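Local coordinates for monooxygenase (PDB 2I7G), which probably catalyses flavin-dependent monooxygenation as a TIM-barrel enzyme of the luciferase-like kind, at residues 195-200 with 214-219; 220-225 with 255-260; 251-256 with 329-334. All blocks are in the same frame, centred on the assembly; numbering follows the deposited sequence.

Contact 1: 195-200 with 214-219; sequences PVWIAV and GLPVAL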
# COMPACT_ATOMS: atom_id res chain seq x y z
N PRO B 195 14.66 -8.76 -2.33
CA PRO B 195 15.15 -9.45 -1.13
C PRO B 195 14.01 -9.89 -0.19
O PRO B 195 13.02 -9.14 0.05
CB PRO B 195 16.10 -8.44 -0.47
CG PRO B 195 16.38 -7.42 -1.58
CD PRO B 195 15.16 -7.38 -2.41
N VAL B 196 14.12 -11.14 0.26
CA VAL B 196 13.22 -11.69 1.26
C VAL B 196 14.10 -12.21 2.41
O VAL B 196 14.96 -13.08 2.20
CB VAL B 196 12.34 -12.80 0.69
CG1 VAL B 196 11.52 -13.45 1.82
CG2 VAL B 196 11.42 -12.21 -0.40
N TRP B 197 13.91 -11.62 3.58
CA TRP B 197 14.57 -12.04 4.82
C TRP B 197 13.58 -12.81 5.67
O TRP B 197 12.39 -12.52 5.64
CB TRP B 197 15.02 -10.81 5.64
CG TRP B 197 16.20 -10.09 5.07
CD1 TRP B 197 16.25 -9.38 3.89
CD2 TRP B 197 17.49 -9.99 5.66
NE1 TRP B 197 17.52 -8.86 3.72
CE2 TRP B 197 18.29 -9.22 4.80
CE3 TRP B 197 18.07 -10.51 6.84
CZ2 TRP B 197 19.64 -8.94 5.06
CZ3 TRP B 197 19.42 -10.23 7.10
CH2 TRP B 197 20.18 -9.44 6.21
N ILE B 198 14.08 -13.74 6.48
CA ILE B 198 13.26 -14.46 7.42
C ILE B 198 13.61 -13.96 8.84
O ILE B 198 14.76 -14.07 9.30
CB ILE B 198 13.50 -15.99 7.31
CG1 ILE B 198 13.19 -16.48 5.89
CG2 ILE B 198 12.67 -16.75 8.37
CD1 ILE B 198 11.85 -16.08 5.33
N ALA B 199 12.61 -13.44 9.53
CA ALA B 199 12.76 -13.06 10.95
C ALA B 199 12.60 -14.28 11.83
O ALA B 199 11.65 -15.06 11.68
CB ALA B 199 11.74 -11.97 11.34
N VAL B 200 13.53 -14.45 12.76
CA VAL B 200 13.51 -15.60 13.67
C VAL B 200 13.67 -15.08 15.11
O VAL B 200 14.32 -14.04 15.34
CB VAL B 200 14.60 -16.62 13.28
CG1 VAL B 200 14.36 -17.13 11.86
CG2 VAL B 200 16.04 -16.01 13.36
N GLY B 214 18.68 -21.21 2.25
CA GLY B 214 19.66 -20.25 1.79
C GLY B 214 19.12 -18.82 1.79
O GLY B 214 19.51 -18.03 0.94
N LEU B 215 18.22 -18.49 2.73
CA LEU B 215 17.65 -17.14 2.83
C LEU B 215 18.34 -16.35 3.97
O LEU B 215 18.75 -16.97 4.95
CB LEU B 215 16.16 -17.22 3.15
CG LEU B 215 15.36 -17.87 2.00
CD1 LEU B 215 13.97 -18.15 2.48
CD2 LEU B 215 15.32 -16.89 0.85
N PRO B 216 18.52 -15.03 3.81
CA PRO B 216 19.08 -14.22 4.91
C PRO B 216 18.13 -14.27 6.12
O PRO B 216 16.92 -14.45 5.96
CB PRO B 216 19.07 -12.77 4.36
CG PRO B 216 18.70 -12.87 2.91
CD PRO B 216 18.21 -14.24 2.60
N VAL B 217 18.71 -14.17 7.31
CA VAL B 217 17.95 -14.30 8.55
C VAL B 217 18.16 -13.09 9.44
O VAL B 217 19.28 -12.53 9.52
CB VAL B 217 18.26 -15.60 9.33
CG1 VAL B 217 17.77 -16.82 8.54
CG2 VAL B 217 19.78 -15.75 9.64
N ALA B 218 17.10 -12.69 10.12
CA ALA B 218 17.19 -11.56 11.09
C ALA B 218 16.76 -12.11 12.44
O ALA B 218 15.61 -12.51 12.60
CB ALA B 218 16.28 -10.41 10.66
N LEU B 219 17.68 -12.12 13.40
CA LEU B 219 17.44 -12.65 14.72
C LEU B 219 17.02 -11.55 15.73
O LEU B 219 17.77 -10.59 15.96
CB LEU B 219 18.73 -13.27 15.21
CG LEU B 219 18.68 -13.96 16.56
CD1 LEU B 219 17.58 -15.07 16.67
CD2 LEU B 219 20.08 -14.55 16.78

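Contact 2: 220-225 with 255-260; sequences AIIGGE and NVHGFI. With SO4 (sulfate ion), chain F.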
# COMPACT_ATOMS: atom_id res chain seq x y z
N ALA B 220 15.87 -11.73 16.35
CA ALA B 220 15.46 -10.83 17.47
C ALA B 220 16.22 -11.18 18.76
O ALA B 220 16.21 -12.34 19.21
CB ALA B 220 13.94 -10.89 17.67
N ILE B 221 16.93 -10.21 19.33
CA ILE B 221 17.71 -10.43 20.57
C ILE B 221 16.87 -9.93 21.74
O ILE B 221 16.78 -8.73 22.00
CB ILE B 221 19.07 -9.68 20.57
CG1 ILE B 221 19.91 -9.99 19.31
CG2 ILE B 221 19.88 -9.96 21.91
CD1 ILE B 221 20.16 -11.46 19.07
N ILE B 222 16.19 -10.86 22.40
CA ILE B 222 15.26 -10.47 23.46
C ILE B 222 15.63 -11.22 24.74
O ILE B 222 15.58 -12.45 24.78
CB ILE B 222 13.78 -10.68 23.01
CG1 ILE B 222 13.50 -9.74 21.80
CG2 ILE B 222 12.80 -10.53 24.20
CD1 ILE B 222 12.06 -9.42 21.47
N GLY B 223 16.05 -10.48 25.76
CA GLY B 223 16.32 -11.10 27.08
C GLY B 223 17.71 -11.71 27.25
O GLY B 223 18.22 -12.40 26.36
N GLY B 224 18.29 -11.47 28.41
CA GLY B 224 19.58 -12.04 28.77
C GLY B 224 20.73 -11.38 28.03
O GLY B 224 20.59 -10.27 27.49
N GLU B 225 21.87 -12.03 28.05
CA GLU B 225 23.05 -11.50 27.39
C GLU B 225 22.99 -11.84 25.93
O GLU B 225 22.62 -12.95 25.56
CB GLU B 225 24.32 -12.05 28.05
CG GLU B 225 24.42 -11.61 29.51
CD GLU B 225 25.79 -11.88 30.12
OE1 GLU B 225 26.63 -12.57 29.49
OE2 GLU B 225 26.03 -11.38 31.23
N ASN B 255 18.32 -7.85 15.39
CA ASN B 255 17.27 -6.86 15.56
C ASN B 255 17.14 -6.66 17.08
O ASN B 255 16.80 -7.59 17.78
CB ASN B 255 15.94 -7.40 15.05
CG ASN B 255 15.91 -7.59 13.54
OD1 ASN B 255 16.88 -7.37 12.83
ND2 ASN B 255 14.74 -8.03 13.05
N VAL B 256 17.44 -5.46 17.55
CA VAL B 256 17.54 -5.22 18.99
C VAL B 256 16.74 -3.96 19.38
O VAL B 256 16.47 -3.07 18.54
CB VAL B 256 19.03 -5.03 19.41
CG1 VAL B 256 19.86 -6.19 18.93
CG2 VAL B 256 19.63 -3.69 18.88
N HIS B 257 16.43 -3.88 20.67
CA HIS B 257 15.84 -2.67 21.22
C HIS B 257 16.92 -1.81 21.82
O HIS B 257 17.94 -2.31 22.28
CB HIS B 257 14.80 -3.04 22.28
CG HIS B 257 13.65 -3.80 21.71
ND1 HIS B 257 13.41 -5.13 22.01
CD2 HIS B 257 12.70 -3.45 20.81
CE1 HIS B 257 12.35 -5.55 21.34
NE2 HIS B 257 11.89 -4.54 20.62
N GLY B 258 16.67 -0.50 21.84
CA GLY B 258 17.63 0.40 22.48
C GLY B 258 17.33 1.86 22.21
O GLY B 258 16.23 2.22 21.77
N PHE B 259 18.30 2.71 22.54
CA PHE B 259 18.06 4.14 22.37
C PHE B 259 19.40 4.87 22.47
O PHE B 259 20.29 4.45 23.21
CB PHE B 259 17.08 4.63 23.45
CG PHE B 259 16.70 6.08 23.32
CD1 PHE B 259 16.16 6.59 22.12
CD2 PHE B 259 16.88 6.94 24.40
CE1 PHE B 259 15.82 7.95 22.01
CE2 PHE B 259 16.53 8.33 24.29
CZ PHE B 259 16.03 8.82 23.10
N ILE B 260 19.54 5.93 21.67
CA ILE B 260 20.77 6.75 21.69
C ILE B 260 20.41 8.17 22.12
O ILE B 260 19.41 8.74 21.64
CB ILE B 260 21.44 6.74 20.29
CG1 ILE B 260 21.82 5.30 19.87
CG2 ILE B 260 22.64 7.69 20.27
CD1 ILE B 260 21.89 5.09 18.37
S SO4 F . 16.70 -8.95 30.15
O1 SO4 F . 15.77 -9.59 29.23
O2 SO4 F . 18.03 -9.13 29.64
O3 SO4 F . 16.40 -7.54 30.25
O4 SO4 F . 16.63 -9.59 31.46
O HOH W 1 17.06 -6.03 22.44

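Contact 3: 251-256 with 329-334; sequences RTSINV and RFLLQM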
# COMPACT_ATOMS: atom_id res chain seq x y z
N ARG B 251 23.04 -14.10 4.64
CA ARG B 251 23.18 -12.79 5.29
C ARG B 251 22.54 -12.92 6.65
O ARG B 251 21.56 -13.66 6.82
CB ARG B 251 22.46 -11.67 4.50
CG ARG B 251 22.86 -11.48 3.03
CD ARG B 251 24.10 -10.61 2.89
NE ARG B 251 24.50 -10.45 1.49
CZ ARG B 251 25.36 -11.24 0.85
NH1 ARG B 251 25.65 -11.01 -0.42
NH2 ARG B 251 25.93 -12.26 1.48
N THR B 252 23.10 -12.23 7.64
CA THR B 252 22.52 -12.25 8.97
C THR B 252 22.34 -10.84 9.49
O THR B 252 23.14 -9.92 9.22
CB THR B 252 23.39 -13.09 9.96
OG1 THR B 252 24.71 -12.53 10.00
CG2 THR B 252 23.47 -14.60 9.51
N SER B 253 21.30 -10.65 10.28
CA SER B 253 21.04 -9.38 10.94
C SER B 253 20.73 -9.70 12.41
O SER B 253 20.21 -10.79 12.76
CB SER B 253 19.80 -8.71 10.29
OG SER B 253 19.59 -7.45 10.90
N ILE B 254 21.01 -8.73 13.27
CA ILE B 254 20.42 -8.77 14.61
C ILE B 254 19.47 -7.58 14.77
O ILE B 254 19.76 -6.46 14.32
CB ILE B 254 21.46 -8.87 15.75
CG1 ILE B 254 22.31 -7.59 15.86
CG2 ILE B 254 22.32 -10.20 15.60
CD1 ILE B 254 23.34 -7.61 17.03
N ASN B 255 18.32 -7.85 15.39
CA ASN B 255 17.27 -6.86 15.56
C ASN B 255 17.14 -6.66 17.08
O ASN B 255 16.80 -7.59 17.78
CB ASN B 255 15.94 -7.40 15.05
CG ASN B 255 15.91 -7.59 13.54
OD1 ASN B 255 16.88 -7.37 12.83
ND2 ASN B 255 14.74 -8.03 13.05
N VAL B 256 17.44 -5.46 17.55
CA VAL B 256 17.54 -5.22 18.99
C VAL B 256 16.74 -3.96 19.38
O VAL B 256 16.47 -3.07 18.54
CB VAL B 256 19.03 -5.03 19.41
CG1 VAL B 256 19.86 -6.19 18.93
CG2 VAL B 256 19.63 -3.69 18.88
N ARG B 329 24.13 -6.99 9.17
CA ARG B 329 23.17 -5.94 9.34
C ARG B 329 22.80 -5.83 10.84
O ARG B 329 22.81 -6.84 11.55
CB ARG B 329 21.94 -6.23 8.43
CG ARG B 329 20.77 -5.26 8.64
CD ARG B 329 19.58 -5.61 7.70
NE ARG B 329 19.85 -5.27 6.31
CZ ARG B 329 18.93 -5.33 5.32
NH1 ARG B 329 17.70 -5.74 5.57
NH2 ARG B 329 19.26 -4.96 4.10
N PHE B 330 22.53 -4.60 11.28
CA PHE B 330 22.15 -4.29 12.66
C PHE B 330 20.95 -3.37 12.60
O PHE B 330 21.05 -2.28 12.01
CB PHE B 330 23.32 -3.59 13.41
CG PHE B 330 22.96 -3.09 14.77
CD1 PHE B 330 23.04 -3.95 15.88
CD2 PHE B 330 22.53 -1.76 14.96
CE1 PHE B 330 22.69 -3.52 17.16
CE2 PHE B 330 22.22 -1.29 16.26
CZ PHE B 330 22.28 -2.18 17.36
N LEU B 331 19.82 -3.78 13.19
CA LEU B 331 18.60 -2.98 13.18
C LEU B 331 18.17 -2.63 14.61
O LEU B 331 18.03 -3.51 15.46
CB LEU B 331 17.44 -3.74 12.50
CG LEU B 331 17.50 -4.02 11.01
CD1 LEU B 331 16.06 -4.50 10.58
CD2 LEU B 331 17.96 -2.77 10.19
N LEU B 332 17.94 -1.34 14.85
CA LEU B 332 17.68 -0.86 16.21
C LEU B 332 16.24 -0.35 16.29
O LEU B 332 15.84 0.48 15.44
CB LEU B 332 18.66 0.30 16.46
CG LEU B 332 18.54 0.95 17.83
CD1 LEU B 332 18.79 -0.06 18.98
CD2 LEU B 332 19.48 2.26 17.95
N GLN B 333 15.49 -0.77 17.31
CA GLN B 333 14.12 -0.26 17.54
C GLN B 333 14.17 0.65 18.77
O GLN B 333 14.36 0.18 19.90
CB GLN B 333 13.12 -1.42 17.72
CG GLN B 333 11.71 -0.91 18.06
CD GLN B 333 10.67 -2.03 18.12
OE1 GLN B 333 10.54 -2.84 17.19
NE2 GLN B 333 9.89 -2.03 19.13
N MSE B 334 14.05 1.96 18.52
CA MSE B 334 14.03 2.99 19.58
C MSE B 334 12.61 3.51 19.81
O MSE B 334 12.17 3.71 20.95
CB MSE B 334 14.92 4.18 19.18
CG MSE B 334 16.34 3.83 18.79
SE MSE B 334 17.48 5.43 18.49
CE MSE B 334 16.56 6.19 16.98

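Contact 1: 195-200 with 214-219
Pro216 lies over one face of the Trp197 indole, its CB 3.4 Å from the centroid of the six-membered ring and 12° off the ring normal, a CH-pi contact in which the two side chains meet at about a right angle. They belong to a beta-alpha-beta crossover of the TIM barrel: strand 196-200 and strand 217-220 run parallel, joined by helix 204-212. The Trp197 ring also has an edge partner, since CZ3 comes 3.3 Å from Val217 O, which lies in the ring plane. With CG anti to the carbonyl carbon (chi1 -74°), the indole reaches across to the neighbouring strand although its CB does not point there. Ile198 and Leu215 meet through CG1 and CD1, while Val200 CG2 packs against Leu219 CD1 at 3.8 Å; Ile198, Val200, Val217 and Leu219 share one face of the sheet, and Ala199 and Ala218 share the other. The ladder beneath them is regular. Ile198 N donates to Pro216 O, Ala218 N to Ile198 O and Val200 N to Ala218 O, all within 14° of straight at the hydrogen. Further out, helix 230-242 packs on the first of these faces through Phe233, which touches both Val217 and Leu219. Trp197 also touches Met130 of strand 127-131 and Ser253 of strand 252-260. Helix 204-212 ends in a Schellman motif at Gly214, whose positive phi favours glycine, just before strand 217-220, and Leu215 O then accepts a hydrogen bond from Tyr236 OH.

Contact 2: 220-225 with 255-260
The carbonyl oxygen of Ile221 accepts a hydrogen bond of 2.7 Å from a water, and the same water accepts from His257 N, 2.9 Å from the water oxygen. It bridges the two segments just beyond the one direct hydrogen bond between them, Ile221 N to Asn255 O, which is 3.0 Å long and nearly straight at 171° at the hydrogen. Ala220 CA adds a CA-H...O contact to that same Asn255 oxygen. Next along, Ile221 and Val256 lie side by side and point the same way, with CG1 of each 3.8 Å apart. In TIM-barrel terms, this is where strand 217-220 gives way to the loop that follows its C-terminal end, while strand 252-260 continues; the bridging water sits where the backbones part. Ile222 keeps one contact across the diverging backbones: its CG1 lies beside the backbone N (chi1 -63°) and the chain then runs out extended, which brings CD1 to CE1 at the edge of the His257 imidazole, 3.9 Å away and near the ring plane. The neighbouring ring atom, His257 ND1, is hydrogen-bonded to NH2 of Arg286 of helix 279-286, which helps fix the imidazole. Beyond Ile222 the loop turns through two glycines with positive phi, Gly223 and Gly224. Gly224 N donates to O2 of a sulfate, 2.7 Å away but bent to 136°; Trp288 NE1 also binds this ion, probably from the crystallisation liquor.

Contact 3: 251-256 with 329-334
Ile254 and Val256 alternate as donors and acceptors with Arg329, Leu331 and Gln333 in a parallel ladder, the axes of strands 252-256 and 329-333 approaching to 4.7 Å at an angle of 16°. The middle of the ladder is the straightest: Leu331 N to Ile254 O is 2.9 Å with 172° at the hydrogen, and Val256 N to Leu331 O is nearly as linear. At the start, the bond from Arg329 N to Thr252 O is weak and bent. Arg329 O takes the N-H of Ile254 and, weakly, the hydroxyl of Ser253, whose OG is 3.3 Å away. That OG is anti to its own backbone N (chi1 -178°), and it also lies alongside the aliphatic part of Arg329, 3.4 Å from CG. The arginine chain bends at chi3, and its guanidinium forms salt bridges with Glu23 through NE and with Glu128 through NH1; the two carboxylates balance the charge of this buried group and help fix its orientation. On the opposite face of the sheet, Phe330 is the common partner of two residues. Ile254 CD1 sits at the edge of its ring, in plane, with CG1 3.7 Å from Phe330 CD1. Val256 crosses the phenyl at about a right angle, and its CG2 comes 3.4 Å from Phe330 CZ. The same methyl touches Leu332 CD1 at 3.7 Å. Tyr351 of helix 341-363 packs against both Phe330 and Leu332, so this apolar layer lies between strands and an outer helix. Ser253 and Arg329, with the carboxylates of Glu23 and Glu128 on the arginine, lie on the other face, inside the closed sheet. Parallel strands closed into a barrel, with helices packed on an apolar outer face, are the build of a TIM barrel.

All three contacts belong to one curled parallel sheet and follow the strand order 196-200, 217-220, 252-260, 329-333. Contact 1 closes along the chain before the other two begin. Its centre lies about 18 Å from that of contact 2 and about 11 Å from that of contact 3, while contacts 2 and 3 are centred about 9 Å apart. Strand 252-260 serves both later contacts, which share Asn255 and Val256. Leu219 O, 2.9 Å from Asn255 N in a probable hydrogen bond, carries the ladder from contact 1 onward. Strand 329-333, which contact 3 attaches to strand 252-260, pairs on with strand 23-28, so that late and early strands of the chain close the barrel.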